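Local coordinates for protein TRAP dicarboxylate transporter, DctP subunit (Sulfurospirillum deleyianum, PDB 4OVS) that binds succinate and, as the periplasmic solute-binding component, probably delivers it to a TRAP-type dicarboxylate transporter, at residues Phe46-Val51 against Val256-Glu262; Glu100-Leu106 against Thr319-Ile325. One frame throughout, in Å; residues are numbered along the deposited sequence.

Interaction 1 (Phe46-Val51 against Val256-Glu262); sequences FFAKRV and VLQAMKE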
# COMPACT_ATOMS: atom_id res chain seq x y z
N PHE A 46 13.43 6.81 9.39
CA PHE A 46 13.88 6.26 10.68
C PHE A 46 14.90 5.15 10.44
O PHE A 46 15.97 5.13 11.03
CB PHE A 46 12.68 5.78 11.49
CG PHE A 46 13.01 5.37 12.87
CD1 PHE A 46 13.33 4.06 13.12
CD2 PHE A 46 13.09 6.28 13.90
CE1 PHE A 46 13.67 3.63 14.40
CE2 PHE A 46 13.45 5.85 15.18
CZ PHE A 46 13.73 4.52 15.42
N PHE A 47 14.58 4.25 9.53
CA PHE A 47 15.59 3.24 9.09
C PHE A 47 16.89 3.88 8.73
O PHE A 47 17.94 3.49 9.23
CB PHE A 47 15.07 2.49 7.91
CG PHE A 47 16.09 1.61 7.24
CD1 PHE A 47 16.59 0.47 7.89
CD2 PHE A 47 16.52 1.87 5.95
CE1 PHE A 47 17.51 -0.33 7.28
CE2 PHE A 47 17.43 1.03 5.33
CZ PHE A 47 17.91 -0.07 5.99
N ALA A 48 16.83 4.94 7.91
CA ALA A 48 18.05 5.56 7.43
C ALA A 48 18.88 6.13 8.57
O ALA A 48 20.10 5.93 8.67
CB ALA A 48 17.69 6.68 6.42
N LYS A 49 18.21 6.82 9.46
CA LYS A 49 18.87 7.38 10.63
C LYS A 49 19.52 6.30 11.52
O LYS A 49 20.65 6.46 12.00
CB LYS A 49 17.83 8.14 11.45
CG LYS A 49 18.42 8.96 12.56
CD LYS A 49 17.32 9.51 13.50
CE LYS A 49 17.01 8.58 14.68
NZ LYS A 49 16.18 9.21 15.79
N ARG A 50 18.82 5.19 11.75
CA ARG A 50 19.34 4.15 12.65
C ARG A 50 20.56 3.39 12.07
O ARG A 50 21.52 3.08 12.80
CB ARG A 50 18.23 3.19 13.03
CG ARG A 50 17.17 3.82 13.92
CD ARG A 50 17.75 4.21 15.28
NE ARG A 50 18.15 3.04 16.05
CZ ARG A 50 19.23 2.94 16.82
NH1 ARG A 50 20.12 3.92 16.92
NH2 ARG A 50 19.44 1.80 17.47
N VAL A 51 20.54 3.09 10.78
CA VAL A 51 21.73 2.52 10.12
C VAL A 51 22.96 3.39 10.38
O VAL A 51 23.99 2.89 10.80
CB VAL A 51 21.51 2.32 8.63
CG1 VAL A 51 22.83 1.96 7.91
CG2 VAL A 51 20.47 1.23 8.41
N VAL A 256 22.28 -3.37 9.64
CA VAL A 256 21.23 -3.02 8.69
C VAL A 256 19.96 -3.72 9.12
O VAL A 256 18.87 -3.14 9.12
CB VAL A 256 21.63 -3.36 7.27
CG1 VAL A 256 20.45 -3.34 6.35
CG2 VAL A 256 22.62 -2.35 6.79
N LEU A 257 20.10 -4.97 9.52
CA LEU A 257 18.96 -5.79 9.87
C LEU A 257 18.34 -5.34 11.18
O LEU A 257 17.14 -5.42 11.35
CB LEU A 257 19.38 -7.28 9.97
CG LEU A 257 19.76 -7.96 8.65
CD1 LEU A 257 20.13 -9.39 8.94
CD2 LEU A 257 18.66 -7.92 7.61
N GLN A 258 19.16 -4.88 12.12
CA GLN A 258 18.62 -4.41 13.37
C GLN A 258 17.86 -3.08 13.08
O GLN A 258 16.70 -2.88 13.47
CB GLN A 258 19.74 -4.23 14.41
CG GLN A 258 19.18 -3.77 15.74
CD GLN A 258 20.23 -3.38 16.76
OE1 GLN A 258 21.28 -4.02 16.89
NE2 GLN A 258 19.92 -2.34 17.51
N ALA A 259 18.50 -2.19 12.33
CA ALA A 259 17.88 -0.95 11.89
C ALA A 259 16.50 -1.19 11.31
O ALA A 259 15.52 -0.53 11.70
CB ALA A 259 18.73 -0.29 10.93
N MSE A 260 16.38 -2.16 10.43
CA MSE A 260 15.08 -2.43 9.82
C MSE A 260 14.03 -2.97 10.78
O MSE A 260 12.84 -2.58 10.70
CB MSE A 260 15.19 -3.37 8.64
CG MSE A 260 13.86 -3.48 7.84
SE MSE A 260 13.27 -1.77 7.07
CE MSE A 260 14.59 -1.62 5.66
N LYS A 261 14.44 -3.88 11.68
CA LYS A 261 13.56 -4.38 12.73
C LYS A 261 12.93 -3.23 13.56
O LYS A 261 11.73 -3.16 13.77
CB LYS A 261 14.33 -5.36 13.64
CG LYS A 261 13.45 -6.11 14.64
CD LYS A 261 14.32 -6.86 15.69
CE LYS A 261 13.51 -7.64 16.74
NZ LYS A 261 12.72 -8.81 16.19
N GLU A 262 13.79 -2.35 14.06
CA GLU A 262 13.36 -1.21 14.84
C GLU A 262 12.42 -0.31 14.04
O GLU A 262 11.39 0.16 14.56
CB GLU A 262 14.59 -0.43 15.31
CG GLU A 262 15.40 -1.20 16.25
CD GLU A 262 16.58 -0.43 16.83
OE1 GLU A 262 16.57 0.82 16.78
OE2 GLU A 262 17.50 -1.08 17.35

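Interaction 2 (Glu100-Leu106 against Thr319-Ile325); sequences EMQLFDL and TIGEDLI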
# COMPACT_ATOMS: atom_id res chain seq x y z
N GLU A 100 -0.27 -14.86 -6.02
CA GLU A 100 -0.96 -15.14 -4.76
C GLU A 100 -1.01 -13.93 -3.82
O GLU A 100 -1.85 -13.87 -2.93
CB GLU A 100 -0.31 -16.34 -4.02
CG GLU A 100 -0.41 -17.66 -4.76
CD GLU A 100 0.74 -17.88 -5.73
OE1 GLU A 100 1.10 -19.04 -6.02
OE2 GLU A 100 1.28 -16.87 -6.21
N MSE A 101 -0.11 -12.98 -4.02
CA MSE A 101 -0.12 -11.79 -3.18
C MSE A 101 -1.45 -11.05 -3.35
O MSE A 101 -1.81 -10.19 -2.54
CB MSE A 101 1.03 -10.87 -3.52
CG MSE A 101 1.25 -9.77 -2.49
SE MSE A 101 2.10 -10.38 -0.85
CE MSE A 101 3.81 -10.81 -1.63
N GLN A 102 -2.21 -11.38 -4.40
CA GLN A 102 -3.53 -10.76 -4.57
C GLN A 102 -4.48 -11.12 -3.45
O GLN A 102 -5.54 -10.49 -3.29
CB GLN A 102 -4.14 -11.15 -5.91
CG GLN A 102 -3.48 -10.50 -7.05
CD GLN A 102 -4.08 -10.91 -8.36
OE1 GLN A 102 -4.79 -10.13 -9.00
NE2 GLN A 102 -3.82 -12.15 -8.77
N LEU A 103 -4.14 -12.14 -2.67
CA LEU A 103 -4.92 -12.47 -1.49
C LEU A 103 -5.22 -11.23 -0.61
O LEU A 103 -6.33 -11.02 -0.20
CB LEU A 103 -4.17 -13.51 -0.67
CG LEU A 103 -4.66 -13.87 0.72
CD1 LEU A 103 -5.97 -14.64 0.70
CD2 LEU A 103 -3.58 -14.69 1.34
N PHE A 104 -4.21 -10.42 -0.35
CA PHE A 104 -4.33 -9.29 0.56
C PHE A 104 -5.09 -8.07 -0.06
O PHE A 104 -5.45 -7.13 0.64
CB PHE A 104 -2.93 -8.83 0.96
CG PHE A 104 -2.11 -9.88 1.67
CD1 PHE A 104 -2.70 -10.95 2.32
CD2 PHE A 104 -0.72 -9.77 1.72
CE1 PHE A 104 -1.94 -11.89 3.00
CE2 PHE A 104 0.06 -10.73 2.39
CZ PHE A 104 -0.55 -11.77 3.03
N ASP A 105 -5.35 -8.11 -1.37
CA ASP A 105 -6.16 -7.11 -2.06
C ASP A 105 -7.65 -7.44 -2.09
O ASP A 105 -8.46 -6.60 -2.45
CB ASP A 105 -5.75 -7.01 -3.53
CG ASP A 105 -4.57 -6.13 -3.74
OD1 ASP A 105 -4.14 -5.45 -2.78
OD2 ASP A 105 -4.08 -6.14 -4.89
N LEU A 106 -8.03 -8.67 -1.76
CA LEU A 106 -9.43 -9.05 -1.89
C LEU A 106 -10.31 -8.15 -1.03
O LEU A 106 -9.97 -7.83 0.09
CB LEU A 106 -9.64 -10.49 -1.48
CG LEU A 106 -9.05 -11.53 -2.42
CD1 LEU A 106 -9.00 -12.90 -1.72
CD2 LEU A 106 -9.86 -11.58 -3.73
N THR A 319 -5.79 -18.87 -9.22
CA THR A 319 -4.48 -18.22 -9.24
C THR A 319 -3.99 -17.85 -7.84
O THR A 319 -2.79 -17.72 -7.64
CB THR A 319 -4.51 -16.96 -10.11
OG1 THR A 319 -5.64 -16.16 -9.74
CG2 THR A 319 -4.63 -17.33 -11.58
N ILE A 320 -4.91 -17.66 -6.90
CA ILE A 320 -4.56 -17.36 -5.50
C ILE A 320 -4.59 -18.60 -4.62
O ILE A 320 -3.68 -18.83 -3.82
CB ILE A 320 -5.52 -16.32 -4.87
CG1 ILE A 320 -5.51 -15.01 -5.66
CG2 ILE A 320 -5.14 -16.06 -3.40
CD1 ILE A 320 -6.18 -13.82 -4.94
N GLY A 321 -5.65 -19.40 -4.75
CA GLY A 321 -5.75 -20.63 -3.99
C GLY A 321 -6.94 -20.59 -3.06
O GLY A 321 -6.98 -19.79 -2.13
N GLU A 322 -7.92 -21.44 -3.31
CA GLU A 322 -9.11 -21.42 -2.47
C GLU A 322 -8.71 -21.63 -1.03
O GLU A 322 -9.14 -20.88 -0.16
CB GLU A 322 -10.10 -22.48 -2.87
CG GLU A 322 -11.26 -22.56 -1.90
CD GLU A 322 -12.41 -23.40 -2.41
OE1 GLU A 322 -12.21 -24.19 -3.36
OE2 GLU A 322 -13.53 -23.28 -1.87
N ASP A 323 -7.89 -22.63 -0.76
CA ASP A 323 -7.60 -22.97 0.62
C ASP A 323 -6.76 -21.89 1.28
O ASP A 323 -6.72 -21.78 2.50
CB ASP A 323 -6.95 -24.36 0.71
CG ASP A 323 -7.95 -25.49 0.42
OD1 ASP A 323 -9.14 -25.40 0.86
OD2 ASP A 323 -7.56 -26.46 -0.28
N LEU A 324 -6.10 -21.07 0.48
CA LEU A 324 -5.30 -19.98 1.03
C LEU A 324 -6.28 -18.91 1.51
O LEU A 324 -6.17 -18.42 2.63
CB LEU A 324 -4.31 -19.46 -0.01
CG LEU A 324 -3.29 -18.38 0.36
CD1 LEU A 324 -2.65 -18.62 1.72
CD2 LEU A 324 -2.20 -18.32 -0.71
N ILE A 325 -7.28 -18.60 0.69
CA ILE A 325 -8.29 -17.59 1.06
C ILE A 325 -9.03 -18.05 2.33
O ILE A 325 -9.36 -17.26 3.19
CB ILE A 325 -9.35 -17.41 -0.06
CG1 ILE A 325 -8.76 -16.72 -1.29
CG2 ILE A 325 -10.51 -16.57 0.43
CD1 ILE A 325 -9.65 -16.80 -2.51
O HOH W 1 -4.83 -13.56 -11.15

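Interaction 1 (Phe46-Val51 against Val256-Glu262)
The packing of F47, R50 and V51 against A259, M260 and E262 is a worked example of how two helices of a solute-binding protein, running obliquely antiparallel, fit bump into hollow. The segments of helices 39-54 and 253-289 lie 8.5 Å apart at their axes, with 143° between their directions. At the point of closest backbone approach the bump is the methyl of A259, which points into the hollow lined by F47, R50 and V51; CG2 of V51 sits only 3.4 Å from A259 CB, a tight contact.

On one flank F47 holds its CG anti to the backbone N (chi1 171°), and its ring lies between V51 CG2 of its own helix, off-centre over one face, and the methyl CE of M260, a selenomethionine of the partner helix. Carried round by a chain bent at chi2 and chi3, CE sits over the centre of the opposite face, 3.5 Å from the centroid, in a CH-pi contact. The selenium stands obliquely to the ring as a Met-aromatic contact, and V256 O meets the ring edge in plane. I86 of strand 86-87 touches both F47 and M260.

The other flank is polar. R50 and E262 form a salt bridge, guanidinium and carboxylate nearly coplanar, with NE and NH2 both on OE1, the former at 2.8 Å; R50 NH1 pairs with E53. An alanine in place of E262 would probably leave the R50 guanidinium without its cross-helix mate and the Q258 amide free to turn. That amide now points NE2 at E262 OE2, 2.7 Å away, in an almost straight hydrogen bond.

Interaction 2 (Glu100-Leu106 against Thr319-Ile325)
I320 holds CG1 beside its backbone N (chi1 -59°) and extends beyond it, carrying CD1 across to Q102 and L103; L103, with CG anti to the backbone N (chi1 171°), sends its two methyls forward to L324 and I325. The result illustrates how a loop with helix-like turns packs on a helix by interleaved aliphatic branches, with no direct hydrogen bond between the segments. CD1 of I320 presses on Q102 CB at 3.5 Å, and its other branch, CG2, lies against L103 CB. L103 straddles the next turn: CD2 rests 3.8 Å from L324 CG, while CD1 runs alongside I325, 4.0 Å from its CG1. L106 crosses I325 at about a right angle, CD1 to CG1 at 3.9 Å. The CG of E100 lies against the carbonyl oxygens of T319 and I320, and one water joins Q102 NE2 to T319 OG1. The Q102 amide is held further by P99 O at NE2 and by the backbone N of V175 at OE1. Around the contact, helix 123-134 flanks the loop, with V124 against L103 and K131 salt-bridged to E100, while V175 of helix 174-181 packs on L106.

In the fold
Taken from the N terminus, the chain lays down 46-51 on helix 39-54, then 100-106 in the loop between strand 86-87 and helix 113-120, and only later returns to each. Interaction 1 closes a loop of 204 intervening residues, tying helix 39-54 to helix 253-289 beside strands 59-64, 86-87 and 137-152; interaction 2 closes one of 212, tying the 100-106 loop to the C-terminal helix 317-330. The segments alternate, so the closures cross rather than nest. Their centres are about 31 Å apart and they do not touch. M260 and Q102 each lie, side chain to side chain, about 10 Å from succinate-binding residues: K40 and Y236 for M260, K93 for Q102.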